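PDB 5JD6: MGS-MChE2 from Uncultured bacterium, which probably hydrolyses ester bonds, as an esterase of the alpha/beta hydrolase fold. Local coordinates for residues Glu18-Val23 with Lys45-Leu50. Sequence-based numbering, arbitrary orientation.
Sequences EGTPIV and KGYKVL
In the alpha/beta hydrolase sheet, the beta-alpha-beta unit of strand 20-25, helix 36-41 and strand 47-52 sets two parallel strands side by side, and residues 18-23 and 45-50 hold the start of that pairing. Its backbone bonds run in parallel register: Thr20 N donates to Gly46 O, Lys48 N to Thr20 O, Ile22 N to Lys48 O, and Leu50 N to Ile22 O over 2.8 Å. The segment axes diverge by 26°, in keeping with sheet twist. On the face toward helix 238-252, Tyr47 lies beside Thr20 and Ile22. With its CG next to the backbone N (chi1 -66°), its ring brings CD1 to 3.8 Å from Thr20 CB and 3.9 Å from Ile22 CD1, both approaching obliquely. Phe249 meets the same ring, and Tyr47 OH is hydrogen-bonded to the backbone O of Phe254, tying the C-terminus to the sheet. Cutting this side chain back to an alanine is likely to open a gap where the ring lies against Ile22 CD1 and Phe249, and to leave Phe254 O without its hydroxyl partner. On the other face, extended Lys48 passes Gly19, its CB 3.4 Å from Gly19 O, and carries NZ to a hydrogen bond with Tyr82 OH. Farther along this face, Leu50 CD1 touches both Pro21 CB, at 4.0 Å, and Val23 CG2, at 4.2 Å.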
loop_
_atom_site.group_PDB
_atom_site.type_symbol
_atom_site.label_atom_id
_atom_site.label_comp_id
_atom_site.label_asym_id
_atom_site.label_seq_id
_atom_site.Cartn_x
_atom_site.Cartn_y
_atom_site.Cartn_z
ATOM N N GLU A 18 5.356 -18.049 -5.333
ATOM C CA GLU A 18 6.239 -18.854 -4.497
ATOM C C GLU A 18 7.524 -18.134 -4.086
ATOM O O GLU A 18 8.018 -18.327 -2.975
ATOM C CB GLU A 18 6.593 -20.157 -5.222
ATOM C CG GLU A 18 5.413 -20.812 -5.926
ATOM C CD GLU A 18 5.818 -21.969 -6.811
ATOM O OE1 GLU A 18 6.973 -21.988 -7.284
ATOM O OE2 GLU A 18 4.970 -22.856 -7.043
ATOM N N GLY A 19 8.061 -17.308 -4.978
ATOM C CA GLY A 19 9.358 -16.689 -4.756
ATOM C C GLY A 19 9.386 -15.557 -3.744
ATOM O O GLY A 19 8.863 -15.679 -2.636
ATOM N N THR A 20 10.016 -14.451 -4.132
ATOM C CA THR A 20 10.156 -13.283 -3.267
ATOM C C THR A 20 8.794 -12.715 -2.883
ATOM O O THR A 20 7.961 -12.453 -3.750
ATOM C CB THR A 20 10.995 -12.184 -3.950
ATOM O OG1 THR A 20 12.168 -12.768 -4.531
ATOM C CG2 THR A 20 11.401 -11.112 -2.949
ATOM N N PRO A 21 8.561 -12.529 -1.575
ATOM C CA PRO A 21 7.253 -12.071 -1.094
ATOM C C PRO A 21 6.981 -10.592 -1.355
ATOM O O PRO A 21 7.788 -9.733 -1.002
ATOM C CB PRO A 21 7.320 -12.350 0.411
ATOM C CG PRO A 21 8.767 -12.274 0.736
ATOM C CD PRO A 21 9.483 -12.826 -0.465
ATOM N N ILE A 22 5.843 -10.313 -1.981
ATOM C CA ILE A 22 5.355 -8.949 -2.137
ATOM C C ILE A 22 4.079 -8.773 -1.325
ATOM O O ILE A 22 3.053 -9.384 -1.630
ATOM C CB ILE A 22 5.073 -8.599 -3.612
ATOM C CG1 ILE A 22 6.353 -8.688 -4.443
ATOM C CG2 ILE A 22 4.464 -7.209 -3.725
ATOM C CD1 ILE A 22 6.146 -8.371 -5.909
ATOM N N VAL A 23 4.145 -7.948 -0.284
ATOM C CA VAL A 23 2.980 -7.695 0.554
ATOM C C VAL A 23 2.266 -6.424 0.106
ATOM O O VAL A 23 2.859 -5.346 0.060
ATOM C CB VAL A 23 3.363 -7.581 2.040
ATOM C CG1 VAL A 23 2.129 -7.310 2.885
ATOM C CG2 VAL A 23 4.058 -8.855 2.502
ATOM N N LYS A 45 6.381 -14.561 -12.393
ATOM C CA LYS A 45 7.694 -13.982 -12.648
ATOM C C LYS A 45 8.651 -14.269 -11.495
ATOM O O LYS A 45 9.733 -13.686 -11.414
ATOM C CB LYS A 45 7.577 -12.476 -12.881
ATOM C CG LYS A 45 6.892 -12.106 -14.188
ATOM C CD LYS A 45 7.760 -12.470 -15.381
ATOM C CE LYS A 45 7.074 -12.133 -16.694
ATOM N NZ LYS A 45 5.890 -13.002 -16.940
ATOM N N GLY A 46 8.243 -15.168 -10.603
ATOM C CA GLY A 46 9.079 -15.583 -9.492
ATOM C C GLY A 46 8.857 -14.794 -8.216
ATOM O O GLY A 46 9.771 -14.649 -7.405
ATOM N N TYR A 47 7.643 -14.285 -8.031
ATOM C CA TYR A 47 7.324 -13.510 -6.836
ATOM C C TYR A 47 6.144 -14.089 -6.065
ATOM O O TYR A 47 5.278 -14.752 -6.632
ATOM C CB TYR A 47 7.034 -12.054 -7.206
ATOM C CG TYR A 47 8.236 -11.318 -7.746
ATOM C CD1 TYR A 47 9.144 -10.710 -6.890
ATOM C CD2 TYR A 47 8.467 -11.237 -9.112
ATOM C CE1 TYR A 47 10.248 -10.038 -7.380
ATOM C CE2 TYR A 47 9.565 -10.565 -9.612
ATOM C CZ TYR A 47 10.453 -9.970 -8.742
ATOM O OH TYR A 47 11.548 -9.302 -9.239
ATOM N N LYS A 48 6.122 -13.832 -4.763
ATOM C CA LYS A 48 5.025 -14.263 -3.911
ATOM C C LYS A 48 4.156 -13.064 -3.550
ATOM O O LYS A 48 4.600 -12.160 -2.846
ATOM C CB LYS A 48 5.564 -14.936 -2.651
ATOM C CG LYS A 48 4.568 -15.806 -1.910
ATOM C CD LYS A 48 5.254 -16.495 -0.743
ATOM C CE LYS A 48 4.351 -17.518 -0.086
ATOM N NZ LYS A 48 4.993 -18.131 1.112
ATOM N N VAL A 49 2.922 -13.051 -4.041
ATOM C CA VAL A 49 2.028 -11.927 -3.792
ATOM C C VAL A 49 1.083 -12.217 -2.629
ATOM O O VAL A 49 0.332 -13.191 -2.650
ATOM C CB VAL A 49 1.205 -11.574 -5.042
ATOM C CG1 VAL A 49 0.313 -10.374 -4.766
ATOM C CG2 VAL A 49 2.130 -11.291 -6.217
ATOM N N LEU A 50 1.134 -11.361 -1.612
ATOM C CA LEU A 50 0.299 -11.513 -0.427
ATOM C C LEU A 50 -0.525 -10.255 -0.195
ATOM O O LEU A 50 0.022 -9.156 -0.104
ATOM C CB LEU A 50 1.158 -11.813 0.804
ATOM C CG LEU A 50 2.006 -13.085 0.755
ATOM C CD1 LEU A 50 3.409 -12.816 1.271
ATOM C CD2 LEU A 50 1.349 -14.189 1.560
#